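Long-range contacts in biotin transporter BioY (Lactococcus lactis subsp. cremoris, PDB 4DVE), which binds biotin within the membrane as the substrate-specific S component of an energy-coupling factor (ECF) transporter, and probably hands it on for ATP-driven uptake: residues S94-S99 with A148-F153; G100-A105 with I141-V146; G42-P47 with L163-V168; G72-L77 with I104-T109. All blocks are in the same frame, centred on the assembly; numbering follows the deposited sequence.

Contact 1. Residues S94-S99 with A148-F153. With BTN (biotin), chain D.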
# COMPACT_ATOMS: atom_id res chain seq x y z
N SER A 94 -7.53 -4.64 -16.75
CA SER A 94 -6.13 -4.75 -16.28
C SER A 94 -5.99 -5.44 -14.90
O SER A 94 -4.91 -5.90 -14.57
CB SER A 94 -5.47 -3.37 -16.20
OG SER A 94 -5.96 -2.64 -15.08
N PHE A 95 -7.06 -5.48 -14.10
CA PHE A 95 -7.03 -6.15 -12.80
C PHE A 95 -7.05 -7.67 -12.90
O PHE A 95 -6.79 -8.34 -11.90
CB PHE A 95 -8.22 -5.70 -11.92
CG PHE A 95 -8.00 -4.38 -11.23
CD1 PHE A 95 -8.09 -3.18 -11.95
CD2 PHE A 95 -7.68 -4.33 -9.88
CE1 PHE A 95 -7.87 -1.96 -11.30
CE2 PHE A 95 -7.45 -3.12 -9.23
CZ PHE A 95 -7.56 -1.94 -9.95
N LEU A 96 -7.39 -8.20 -14.06
CA LEU A 96 -7.28 -9.64 -14.29
C LEU A 96 -5.93 -10.01 -14.87
O LEU A 96 -5.69 -11.17 -15.17
CB LEU A 96 -8.39 -10.14 -15.24
CG LEU A 96 -9.81 -10.11 -14.70
CD1 LEU A 96 -10.80 -10.61 -15.75
CD2 LEU A 96 -9.89 -10.92 -13.41
N GLY A 97 -5.05 -9.02 -15.07
CA GLY A 97 -3.76 -9.27 -15.69
C GLY A 97 -2.72 -9.78 -14.68
O GLY A 97 -3.04 -10.11 -13.53
N PRO A 98 -1.45 -9.78 -15.11
CA PRO A 98 -0.37 -10.40 -14.31
C PRO A 98 -0.15 -9.78 -12.93
O PRO A 98 0.23 -10.49 -12.00
CB PRO A 98 0.88 -10.25 -15.18
CG PRO A 98 0.41 -9.70 -16.50
CD PRO A 98 -1.02 -9.32 -16.44
N SER A 99 -0.41 -8.47 -12.79
CA SER A 99 -0.19 -7.76 -11.55
C SER A 99 -1.47 -7.61 -10.70
O SER A 99 -1.46 -6.92 -9.68
CB SER A 99 0.45 -6.40 -11.85
OG SER A 99 -0.52 -5.48 -12.38
N ALA A 148 2.40 -13.04 -6.26
CA ALA A 148 3.13 -14.16 -6.83
C ALA A 148 2.21 -15.35 -7.14
O ALA A 148 2.34 -16.01 -8.20
CB ALA A 148 4.28 -14.59 -5.89
N ILE A 149 1.24 -15.60 -6.26
CA ILE A 149 0.29 -16.68 -6.49
C ILE A 149 -0.62 -16.38 -7.67
O ILE A 149 -0.86 -17.22 -8.56
CB ILE A 149 -0.52 -16.99 -5.22
CG1 ILE A 149 0.41 -17.58 -4.17
CG2 ILE A 149 -1.65 -17.99 -5.47
CD1 ILE A 149 -0.25 -17.55 -2.80
N TRP A 150 -1.14 -15.17 -7.69
CA TRP A 150 -2.00 -14.73 -8.78
C TRP A 150 -1.28 -14.79 -10.11
O TRP A 150 -1.80 -15.32 -11.08
CB TRP A 150 -2.47 -13.33 -8.52
CG TRP A 150 -3.34 -12.76 -9.59
CD1 TRP A 150 -2.97 -12.28 -10.84
CD2 TRP A 150 -4.76 -12.52 -9.50
NE1 TRP A 150 -4.05 -11.82 -11.53
CE2 TRP A 150 -5.16 -11.92 -10.77
CE3 TRP A 150 -5.72 -12.71 -8.51
CZ2 TRP A 150 -6.48 -11.54 -11.02
CZ3 TRP A 150 -7.05 -12.33 -8.77
CH2 TRP A 150 -7.42 -11.76 -10.00
N LEU A 151 -0.06 -14.26 -10.13
CA LEU A 151 0.78 -14.32 -11.30
C LEU A 151 0.96 -15.74 -11.85
O LEU A 151 0.82 -15.96 -13.05
CB LEU A 151 2.14 -13.69 -11.00
CG LEU A 151 3.17 -13.73 -12.13
CD1 LEU A 151 2.72 -12.92 -13.36
CD2 LEU A 151 4.53 -13.31 -11.56
N SER A 152 1.28 -16.67 -10.97
CA SER A 152 1.43 -18.08 -11.32
C SER A 152 0.20 -18.59 -12.06
O SER A 152 0.29 -19.20 -13.13
CB SER A 152 1.66 -18.90 -10.04
OG SER A 152 1.82 -20.26 -10.37
N PHE A 153 -0.97 -18.31 -11.50
CA PHE A 153 -2.22 -18.74 -12.11
C PHE A 153 -2.51 -17.99 -13.39
O PHE A 153 -2.82 -18.59 -14.38
CB PHE A 153 -3.41 -18.64 -11.14
CG PHE A 153 -3.50 -19.79 -10.18
CD1 PHE A 153 -4.07 -21.01 -10.58
CD2 PHE A 153 -3.03 -19.68 -8.87
CE1 PHE A 153 -4.15 -22.07 -9.69
CE2 PHE A 153 -3.11 -20.75 -7.99
CZ PHE A 153 -3.67 -21.94 -8.40
C11 BTN D . 0.15 -2.29 -11.54
O11 BTN D . 0.29 -1.05 -11.62
O12 BTN D . -0.36 -2.92 -12.48
C10 BTN D . 0.59 -3.07 -10.28
C9 BTN D . 2.09 -3.39 -10.26
C8 BTN D . 2.45 -4.22 -9.01
C7 BTN D . 3.97 -4.29 -8.80
C2 BTN D . 4.36 -5.07 -7.56
S1 BTN D . 3.85 -4.21 -6.06
C6 BTN D . 4.97 -5.18 -5.08
C5 BTN D . 6.23 -5.47 -5.94
N1 BTN D . 7.23 -4.45 -5.76
C3 BTN D . 7.45 -3.73 -6.85
O3 BTN D . 8.26 -2.81 -6.95
N2 BTN D . 6.65 -4.20 -7.83
C4 BTN D . 5.85 -5.33 -7.42

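Contact 2. Residues G100-A105 with I141-V146. With BTN (biotin), chain D.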
# COMPACT_ATOMS: atom_id res chain seq x y z
N GLY A 100 -2.55 -8.29 -11.09
CA GLY A 100 -3.84 -8.19 -10.39
C GLY A 100 -3.80 -8.54 -8.91
O GLY A 100 -4.43 -7.88 -8.08
N GLY A 101 -3.05 -9.58 -8.59
CA GLY A 101 -2.93 -10.07 -7.23
C GLY A 101 -2.35 -9.05 -6.27
O GLY A 101 -2.84 -8.90 -5.14
N TYR A 102 -1.30 -8.34 -6.71
CA TYR A 102 -0.68 -7.33 -5.88
C TYR A 102 -1.71 -6.24 -5.55
O TYR A 102 -1.84 -5.80 -4.41
CB TYR A 102 0.52 -6.69 -6.56
CG TYR A 102 1.61 -7.66 -6.99
CD1 TYR A 102 2.63 -8.06 -6.10
CD2 TYR A 102 1.61 -8.19 -8.29
CE1 TYR A 102 3.64 -8.93 -6.52
CE2 TYR A 102 2.60 -9.07 -8.71
CZ TYR A 102 3.61 -9.45 -7.83
OH TYR A 102 4.57 -10.34 -8.28
N ARG A 103 -2.46 -5.85 -6.57
CA ARG A 103 -3.49 -4.79 -6.47
C ARG A 103 -4.64 -5.11 -5.53
O ARG A 103 -5.08 -4.25 -4.76
CB ARG A 103 -3.99 -4.44 -7.87
CG ARG A 103 -2.97 -3.56 -8.54
CD ARG A 103 -2.72 -3.86 -9.97
NE ARG A 103 -3.85 -3.61 -10.80
CZ ARG A 103 -3.83 -3.64 -12.12
NH1 ARG A 103 -4.94 -3.35 -12.77
NH2 ARG A 103 -2.72 -3.92 -12.78
N ILE A 104 -5.11 -6.35 -5.58
CA ILE A 104 -6.15 -6.79 -4.68
C ILE A 104 -5.62 -6.84 -3.26
O ILE A 104 -6.31 -6.43 -2.34
CB ILE A 104 -6.71 -8.17 -5.11
CG1 ILE A 104 -7.42 -8.05 -6.46
CG2 ILE A 104 -7.69 -8.70 -4.07
CD1 ILE A 104 -7.72 -9.38 -7.14
N ALA A 105 -4.38 -7.32 -3.09
CA ALA A 105 -3.75 -7.34 -1.77
C ALA A 105 -3.64 -5.91 -1.21
O ALA A 105 -3.78 -5.71 0.01
CB ALA A 105 -2.37 -8.02 -1.81
N ILE A 141 5.46 -8.63 2.49
CA ILE A 141 5.36 -10.08 2.39
C ILE A 141 3.96 -10.57 1.92
O ILE A 141 3.87 -11.36 0.96
CB ILE A 141 5.77 -10.81 3.69
CG1 ILE A 141 7.19 -10.40 4.15
CG2 ILE A 141 5.67 -12.32 3.45
CD1 ILE A 141 8.31 -10.60 3.11
N PHE A 142 2.91 -10.09 2.60
CA PHE A 142 1.51 -10.38 2.23
C PHE A 142 1.24 -9.98 0.77
O PHE A 142 0.80 -10.81 -0.02
CB PHE A 142 0.54 -9.62 3.16
CG PHE A 142 -0.90 -9.66 2.72
CD1 PHE A 142 -1.62 -10.87 2.77
CD2 PHE A 142 -1.54 -8.53 2.26
CE1 PHE A 142 -2.95 -10.91 2.39
CE2 PHE A 142 -2.86 -8.57 1.87
CZ PHE A 142 -3.57 -9.75 1.93
N VAL A 143 1.54 -8.74 0.42
CA VAL A 143 1.34 -8.25 -0.95
C VAL A 143 2.08 -9.07 -2.03
O VAL A 143 1.44 -9.52 -3.01
CB VAL A 143 1.68 -6.75 -1.05
CG1 VAL A 143 1.75 -6.27 -2.51
CG2 VAL A 143 0.69 -5.93 -0.19
N ASP A 144 3.37 -9.32 -1.82
CA ASP A 144 4.21 -9.99 -2.80
C ASP A 144 3.84 -11.49 -2.92
O ASP A 144 3.84 -12.05 -4.01
CB ASP A 144 5.71 -9.77 -2.54
CG ASP A 144 6.13 -8.27 -2.64
OD1 ASP A 144 5.27 -7.40 -2.90
OD2 ASP A 144 7.33 -7.94 -2.38
N PHE A 145 3.44 -12.11 -1.82
CA PHE A 145 2.95 -13.48 -1.82
C PHE A 145 1.64 -13.65 -2.59
O PHE A 145 1.54 -14.50 -3.49
CB PHE A 145 2.80 -13.97 -0.39
CG PHE A 145 2.47 -15.39 -0.29
CD1 PHE A 145 3.42 -16.35 -0.62
CD2 PHE A 145 1.20 -15.78 0.06
CE1 PHE A 145 3.12 -17.70 -0.56
CE2 PHE A 145 0.89 -17.13 0.13
CZ PHE A 145 1.85 -18.09 -0.18
N VAL A 146 0.63 -12.84 -2.27
CA VAL A 146 -0.62 -12.89 -3.04
C VAL A 146 -0.37 -12.58 -4.54
O VAL A 146 -0.94 -13.23 -5.42
CB VAL A 146 -1.74 -11.96 -2.47
CG1 VAL A 146 -3.01 -12.01 -3.33
CG2 VAL A 146 -2.07 -12.36 -1.01
C11 BTN D . 0.15 -2.29 -11.54
O11 BTN D . 0.29 -1.05 -11.62
O12 BTN D . -0.36 -2.92 -12.48
C10 BTN D . 0.59 -3.07 -10.28
C9 BTN D . 2.09 -3.39 -10.26
C8 BTN D . 2.45 -4.22 -9.01
C7 BTN D . 3.97 -4.29 -8.80
C2 BTN D . 4.36 -5.07 -7.56
S1 BTN D . 3.85 -4.21 -6.06
C6 BTN D . 4.97 -5.18 -5.08
C5 BTN D . 6.23 -5.47 -5.94
N1 BTN D . 7.23 -4.45 -5.76
C3 BTN D . 7.45 -3.73 -6.85
O3 BTN D . 8.26 -2.81 -6.95
N2 BTN D . 6.65 -4.20 -7.83
C4 BTN D . 5.85 -5.33 -7.42

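Contact 3. Residues G42-P47 with L163-V168. With BTN (biotin), chain D.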
# COMPACT_ATOMS: atom_id res chain seq x y z
N GLY A 42 13.37 -8.87 -16.28
CA GLY A 42 13.36 -9.77 -17.44
C GLY A 42 12.25 -10.80 -17.34
O GLY A 42 11.38 -10.90 -18.22
N PHE A 43 12.27 -11.50 -16.22
CA PHE A 43 11.75 -12.86 -16.12
C PHE A 43 10.27 -12.99 -15.81
O PHE A 43 9.71 -14.08 -16.00
CB PHE A 43 12.56 -13.67 -15.10
CG PHE A 43 13.37 -12.84 -14.16
CD1 PHE A 43 12.88 -12.50 -12.92
CD2 PHE A 43 14.65 -12.41 -14.52
CE1 PHE A 43 13.65 -11.74 -12.05
CE2 PHE A 43 15.41 -11.65 -13.65
CZ PHE A 43 14.91 -11.32 -12.42
N ILE A 44 9.64 -11.92 -15.31
CA ILE A 44 8.18 -11.92 -15.15
C ILE A 44 7.61 -10.62 -15.69
O ILE A 44 8.31 -9.62 -15.81
CB ILE A 44 7.76 -12.22 -13.69
CG1 ILE A 44 8.44 -11.25 -12.71
CG2 ILE A 44 8.09 -13.68 -13.35
CD1 ILE A 44 7.94 -11.34 -11.28
N PRO A 45 6.34 -10.62 -16.06
CA PRO A 45 5.79 -9.41 -16.63
C PRO A 45 5.22 -8.45 -15.56
O PRO A 45 4.10 -7.97 -15.71
CB PRO A 45 4.68 -9.96 -17.54
CG PRO A 45 4.20 -11.18 -16.82
CD PRO A 45 5.42 -11.77 -16.17
N VAL A 46 5.98 -8.21 -14.49
CA VAL A 46 5.60 -7.30 -13.39
C VAL A 46 6.80 -6.38 -13.16
O VAL A 46 7.91 -6.86 -12.92
CB VAL A 46 5.27 -8.08 -12.09
CG1 VAL A 46 4.96 -7.15 -10.91
CG2 VAL A 46 4.12 -9.04 -12.34
N PRO A 47 6.59 -5.07 -13.24
CA PRO A 47 7.67 -4.11 -13.05
C PRO A 47 7.98 -3.75 -11.58
O PRO A 47 7.13 -3.90 -10.68
CB PRO A 47 7.15 -2.87 -13.79
CG PRO A 47 5.69 -2.90 -13.56
CD PRO A 47 5.33 -4.38 -13.63
N LEU A 163 7.38 -17.37 -7.22
CA LEU A 163 7.79 -17.00 -5.88
C LEU A 163 9.26 -16.55 -5.83
O LEU A 163 9.59 -15.53 -5.21
CB LEU A 163 7.58 -18.17 -4.91
CG LEU A 163 6.12 -18.46 -4.58
CD1 LEU A 163 6.02 -19.86 -3.93
CD2 LEU A 163 5.56 -17.37 -3.67
N ILE A 164 10.12 -17.30 -6.49
CA ILE A 164 11.54 -16.96 -6.56
C ILE A 164 11.81 -15.65 -7.33
O ILE A 164 12.64 -14.83 -6.90
CB ILE A 164 12.37 -18.11 -7.17
CG1 ILE A 164 12.43 -19.28 -6.20
CG2 ILE A 164 13.78 -17.64 -7.49
CD1 ILE A 164 13.09 -20.53 -6.80
N SER A 165 11.11 -15.47 -8.44
CA SER A 165 11.23 -14.26 -9.26
C SER A 165 10.82 -13.00 -8.46
O SER A 165 11.38 -11.91 -8.66
CB SER A 165 10.36 -14.36 -10.52
OG SER A 165 10.80 -15.41 -11.35
N ASN A 166 9.88 -13.18 -7.54
CA ASN A 166 9.44 -12.07 -6.70
C ASN A 166 10.46 -11.58 -5.69
O ASN A 166 10.30 -10.50 -5.14
CB ASN A 166 8.12 -12.41 -6.03
CG ASN A 166 6.94 -12.03 -6.91
OD1 ASN A 166 6.64 -12.71 -7.93
ND2 ASN A 166 6.34 -10.92 -6.61
N LEU A 167 11.53 -12.33 -5.48
CA LEU A 167 12.64 -11.88 -4.65
C LEU A 167 13.28 -10.60 -5.20
O LEU A 167 13.78 -9.77 -4.42
CB LEU A 167 13.68 -12.99 -4.50
CG LEU A 167 13.24 -14.20 -3.66
CD1 LEU A 167 14.26 -15.36 -3.72
CD2 LEU A 167 12.96 -13.78 -2.23
N VAL A 168 13.22 -10.42 -6.51
CA VAL A 168 13.64 -9.18 -7.17
C VAL A 168 13.00 -7.92 -6.58
O VAL A 168 13.61 -6.86 -6.64
CB VAL A 168 13.38 -9.19 -8.71
CG1 VAL A 168 11.92 -8.86 -9.06
CG2 VAL A 168 14.30 -8.24 -9.43
C11 BTN D . 0.15 -2.29 -11.54
O11 BTN D . 0.29 -1.05 -11.62
O12 BTN D . -0.36 -2.92 -12.48
C10 BTN D . 0.59 -3.07 -10.28
C9 BTN D . 2.09 -3.39 -10.26
C8 BTN D . 2.45 -4.22 -9.01
C7 BTN D . 3.97 -4.29 -8.80
C2 BTN D . 4.36 -5.07 -7.56
S1 BTN D . 3.85 -4.21 -6.06
C6 BTN D . 4.97 -5.18 -5.08
C5 BTN D . 6.23 -5.47 -5.94
N1 BTN D . 7.23 -4.45 -5.76
C3 BTN D . 7.45 -3.73 -6.85
O3 BTN D . 8.26 -2.81 -6.95
N2 BTN D . 6.65 -4.20 -7.83
C4 BTN D . 5.85 -5.33 -7.42

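Contact 4. Residues G72-L77 with I104-T109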
# COMPACT_ATOMS: atom_id res chain seq x y z
N GLY A 72 -8.96 2.41 -1.22
CA GLY A 72 -10.16 1.99 -1.93
C GLY A 72 -10.55 2.97 -2.99
O GLY A 72 -10.90 2.58 -4.11
N ALA A 73 -10.46 4.26 -2.66
CA ALA A 73 -10.85 5.29 -3.59
C ALA A 73 -9.91 5.29 -4.79
O ALA A 73 -10.34 5.49 -5.93
CB ALA A 73 -10.90 6.66 -2.90
N PHE A 74 -8.61 5.14 -4.51
CA PHE A 74 -7.59 5.05 -5.55
C PHE A 74 -7.90 3.86 -6.49
O PHE A 74 -7.91 3.99 -7.72
CB PHE A 74 -6.20 4.89 -4.89
CG PHE A 74 -5.16 4.27 -5.79
CD1 PHE A 74 -4.68 4.95 -6.90
CD2 PHE A 74 -4.66 3.01 -5.51
CE1 PHE A 74 -3.74 4.35 -7.75
CE2 PHE A 74 -3.69 2.43 -6.35
CZ PHE A 74 -3.25 3.10 -7.46
N LEU A 75 -8.15 2.70 -5.90
CA LEU A 75 -8.41 1.49 -6.67
C LEU A 75 -9.70 1.62 -7.49
O LEU A 75 -9.76 1.19 -8.65
CB LEU A 75 -8.47 0.26 -5.74
CG LEU A 75 -7.17 -0.12 -5.07
CD1 LEU A 75 -7.38 -1.27 -4.05
CD2 LEU A 75 -6.16 -0.53 -6.11
N ALA A 76 -10.73 2.21 -6.87
CA ALA A 76 -12.00 2.47 -7.55
C ALA A 76 -11.78 3.34 -8.81
O ALA A 76 -12.35 3.09 -9.88
CB ALA A 76 -13.00 3.11 -6.59
N LEU A 77 -10.94 4.37 -8.68
CA LEU A 77 -10.60 5.21 -9.82
C LEU A 77 -9.97 4.40 -10.94
O LEU A 77 -10.29 4.58 -12.12
CB LEU A 77 -9.71 6.38 -9.38
CG LEU A 77 -10.37 7.52 -8.59
CD1 LEU A 77 -9.36 8.61 -8.28
CD2 LEU A 77 -11.55 8.15 -9.33
N ILE A 104 -5.11 -6.35 -5.58
CA ILE A 104 -6.15 -6.79 -4.68
C ILE A 104 -5.62 -6.84 -3.26
O ILE A 104 -6.31 -6.43 -2.34
CB ILE A 104 -6.71 -8.17 -5.11
CG1 ILE A 104 -7.42 -8.05 -6.46
CG2 ILE A 104 -7.69 -8.70 -4.07
CD1 ILE A 104 -7.72 -9.38 -7.14
N ALA A 105 -4.38 -7.32 -3.09
CA ALA A 105 -3.75 -7.34 -1.77
C ALA A 105 -3.64 -5.91 -1.21
O ALA A 105 -3.78 -5.71 0.01
CB ALA A 105 -2.37 -8.02 -1.81
N TRP A 106 -3.42 -4.92 -2.08
CA TRP A 106 -3.31 -3.51 -1.64
C TRP A 106 -4.55 -3.02 -0.92
O TRP A 106 -4.43 -2.26 0.01
CB TRP A 106 -3.05 -2.57 -2.79
CG TRP A 106 -1.71 -2.66 -3.45
CD1 TRP A 106 -0.58 -3.40 -3.07
CD2 TRP A 106 -1.32 -1.98 -4.68
NE1 TRP A 106 0.44 -3.21 -3.95
CE2 TRP A 106 0.06 -2.36 -4.95
CE3 TRP A 106 -1.96 -1.09 -5.54
CZ2 TRP A 106 0.76 -1.87 -6.05
CZ3 TRP A 106 -1.24 -0.59 -6.62
CH2 TRP A 106 0.08 -0.98 -6.88
N LEU A 107 -5.73 -3.44 -1.35
CA LEU A 107 -6.96 -3.10 -0.65
C LEU A 107 -6.97 -3.51 0.82
O LEU A 107 -7.54 -2.81 1.63
CB LEU A 107 -8.17 -3.69 -1.36
CG LEU A 107 -9.53 -3.29 -0.75
CD1 LEU A 107 -9.73 -1.76 -0.78
CD2 LEU A 107 -10.64 -4.02 -1.49
N PHE A 108 -6.31 -4.62 1.18
CA PHE A 108 -6.32 -5.12 2.55
C PHE A 108 -5.16 -4.64 3.41
O PHE A 108 -5.23 -4.70 4.62
CB PHE A 108 -6.32 -6.65 2.54
CG PHE A 108 -7.54 -7.21 1.94
CD1 PHE A 108 -8.69 -7.39 2.71
CD2 PHE A 108 -7.59 -7.50 0.58
CE1 PHE A 108 -9.85 -7.89 2.14
CE2 PHE A 108 -8.75 -8.00 0.00
CZ PHE A 108 -9.88 -8.19 0.77
N THR A 109 -4.09 -4.19 2.76
CA THR A 109 -2.87 -3.77 3.43
C THR A 109 -3.09 -2.68 4.49
O THR A 109 -2.61 -2.84 5.61
CB THR A 109 -1.81 -3.34 2.39
OG1 THR A 109 -1.45 -4.51 1.63
CG2 THR A 109 -0.56 -2.70 3.00

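Contact 1. Residues S94-S99 with A148-F153
Trp-150 reaches from its helix to the loop 94-99 and lays its indole rim along the backbone. Its CB points there, and with CG anti to the backbone N (chi1 179°) the NE1 and CZ2 edge of the indole follows the loop. At the five-membered end CD1 comes near the carbonyl oxygens of Gly-97 and Pro-98. Next along the rim, NE1 gives its proton to Gly-97 O at 2.8 Å, a bent bond with an N-H...O angle of 139°. Further out, CZ2 lies 3.3 Å from Phe-95 O and 3.9 Å from Leu-96 CA, the latter at the ring edge, and CH2 is still 4.0 Å from Phe-95 O. Tryptophan suits the place, joining one donor to a broad apolar surface. A phenylalanine here would probably leave Gly-97 O without this donor and the loop less firmly held. Beside it, Leu-151 CD1 packs on Pro-98 CB at 3.7 Å, while Ser-99, whose CB points away from the helix, hydrogen-bonds biotin O12 through OG (2.6 Å). Near the surface, the loop leading into helix 100-119 thus rests on helix 128-155; Leu-151 also touches Ser-162 of helix 159-165, and Phe-95 packs on helix 52-80.

Contact 2. Residues G100-A105 with I141-V146
Ala-105 points its CB straight into helix 141-146, where three side chains gather round it. Phe-142 brings CE2 to 3.8 Å from the methyl, with Ala-105 O at its ring edge, near the plane. Val-143 CG2 and Val-146 CB close in too, the latter 4.0 Å from Ala-105 CB. One turn earlier Gly-101 sets bare backbone against the same helix: its O meets Val-146 CG1 at 3.6 Å, and any side chain would run into Val-146 O. Two such small residues let the axes approach to 7.8 Å, with the N-to-C directions 146° apart.

In Tyr-102, with CG anti to its carbonyl carbon (chi1 -57°), the ring slants past the backbone of Val-143 and Asp-144; CE1 is 3.9 Å from Asp-144 CA. One ring face takes biotin C2, 3.7 Å above the plane and offset toward the rim, and the hydroxyl lies close to the side-chain amide of Asn-166. A serine in its place would probably leave biotin C2 without the ring face beside it and open a gap next to Val-143 and Asp-144. Asp-144 brings OD1 close to biotin C6, a carbon of the thiophane ring next to the sulfur. Arg-103 leaves its helix on the side away from 141-146 and, bent at chi2 and chi3, brings NH2 to a weak hydrogen bond with O12. Bonds to Ser-94 and Ser-99 and a cation-pi contact with Phe-95 probably help to hold its guanidinium toward the ligand carboxylate. Together the close, roughly antiparallel transmembrane helices form one wall of the biotin pocket of this S component.

Contact 3. Residues G42-P47 with L163-V168
Ile-44 and Ser-165 make the dense part of this contact. The isoleucine points at 163-168 and sets its CG2 methyl 3.7 Å from Ser-165 CB, while CD1 comes to 3.9 Å from the same carbon, so both branches bear on one small residue from the same side. With chi1 at 55°, CG1 is wedged between the backbone N and the carbonyl carbon, which brings CD1 beside the Asn-166 side chain; the two side chains cross at about a right angle. Serine fits because it is short and because its hydroxyl is satisfied by Thr-161 O within its own helix and can sit beside apolar groups.

The outer side is looser. Phe-43 is exposed and poorly ordered, and its ring merely brings CD1 to 3.9 Å from Ser-165 OG and its edge, at CE1, to 4.2 Å from Val-168 CB. Farther along the loop, Val-46 CG1 packs on biotin C7 at 3.7 Å, and Pro-47 O accepts a hydrogen bond from biotin N2 (2.9 Å, N-H...O 149°). The loop between helices 13-33 and 52-80 thus lies across the end of helix 159-165, with Ile-44 also touching Leu-151 of helix 128-155 and Phe-169, and Pro-45 touching Pro-98.

Contact 4. Residues G72-L77 with I104-T109
Leu-75, Trp-106 and Leu-107 supply most of the surface buried where these two helices meet. Leu-75 points across the gap and divides its two methyls between the partners: CD1 sits 3.7 Å from Leu-107 CB, near the backbone N of the same residue, and CD2 approaches the Trp-106 ring at its edge, 4.3 Å from CE3. Its CG is anti to the carbonyl carbon (chi1 -67°), which puts the fork of the side chain between tryptophan and leucine. A branched, flexible aliphatic residue suits a place where two neighbours of different shape must be met at once.

Leu-107 answers from the other helix. Its CG lies opposite the backbone N (chi1 -176°), bringing CD1 back to the first helix at 3.9 Å from Gly-72 CA. The glycine has only hydrogens there, and the CA atoms of Gly-72 and Leu-107 come within 6.1 Å, the nearest such pair of the contact.

Trp-106 also meets Phe-74. The six-membered end of the indole presents CZ3 to the edge of the phenyl ring, 3.9 Å from CE2; the side chains run obliquely to one another, and no face-to-face stack forms. The indole thus meets Leu-75 and Phe-74 with its six-membered ring, and touches biotin, Val-143 and Asn-52 as well.

The axes come no nearer than 10.1 Å, and long side chains fill most of the interval, with Gly-72 the exception. The pair runs nearly antiparallel (158°), as successive membrane-spanning helices do, and through Trp-106 this apolar interface backs the biotin pocket.

Contacts 1, 2 and 3 all touch biotin: contact 1 and contact 2 at the carboxylate, contact 2 again along the tail and thiophane ring, contact 3 at the ureido ring and the tail. Contacts 1 and 2 have centres about 9 Å apart and share helix 128-155; Trp-150 CG lies 3.3 Å from Gly-101 N. Contacts 2 and 3, about 13 Å between centres, meet where Val-46 CG1 packs on Tyr-102 CE2. Contact 4 shares Ile-104 and Ala-105 with contact 2, with centres about 11 Å apart, and touches biotin through Trp-106; it lies about 22 Å from contact 3, centre to centre, without touching it.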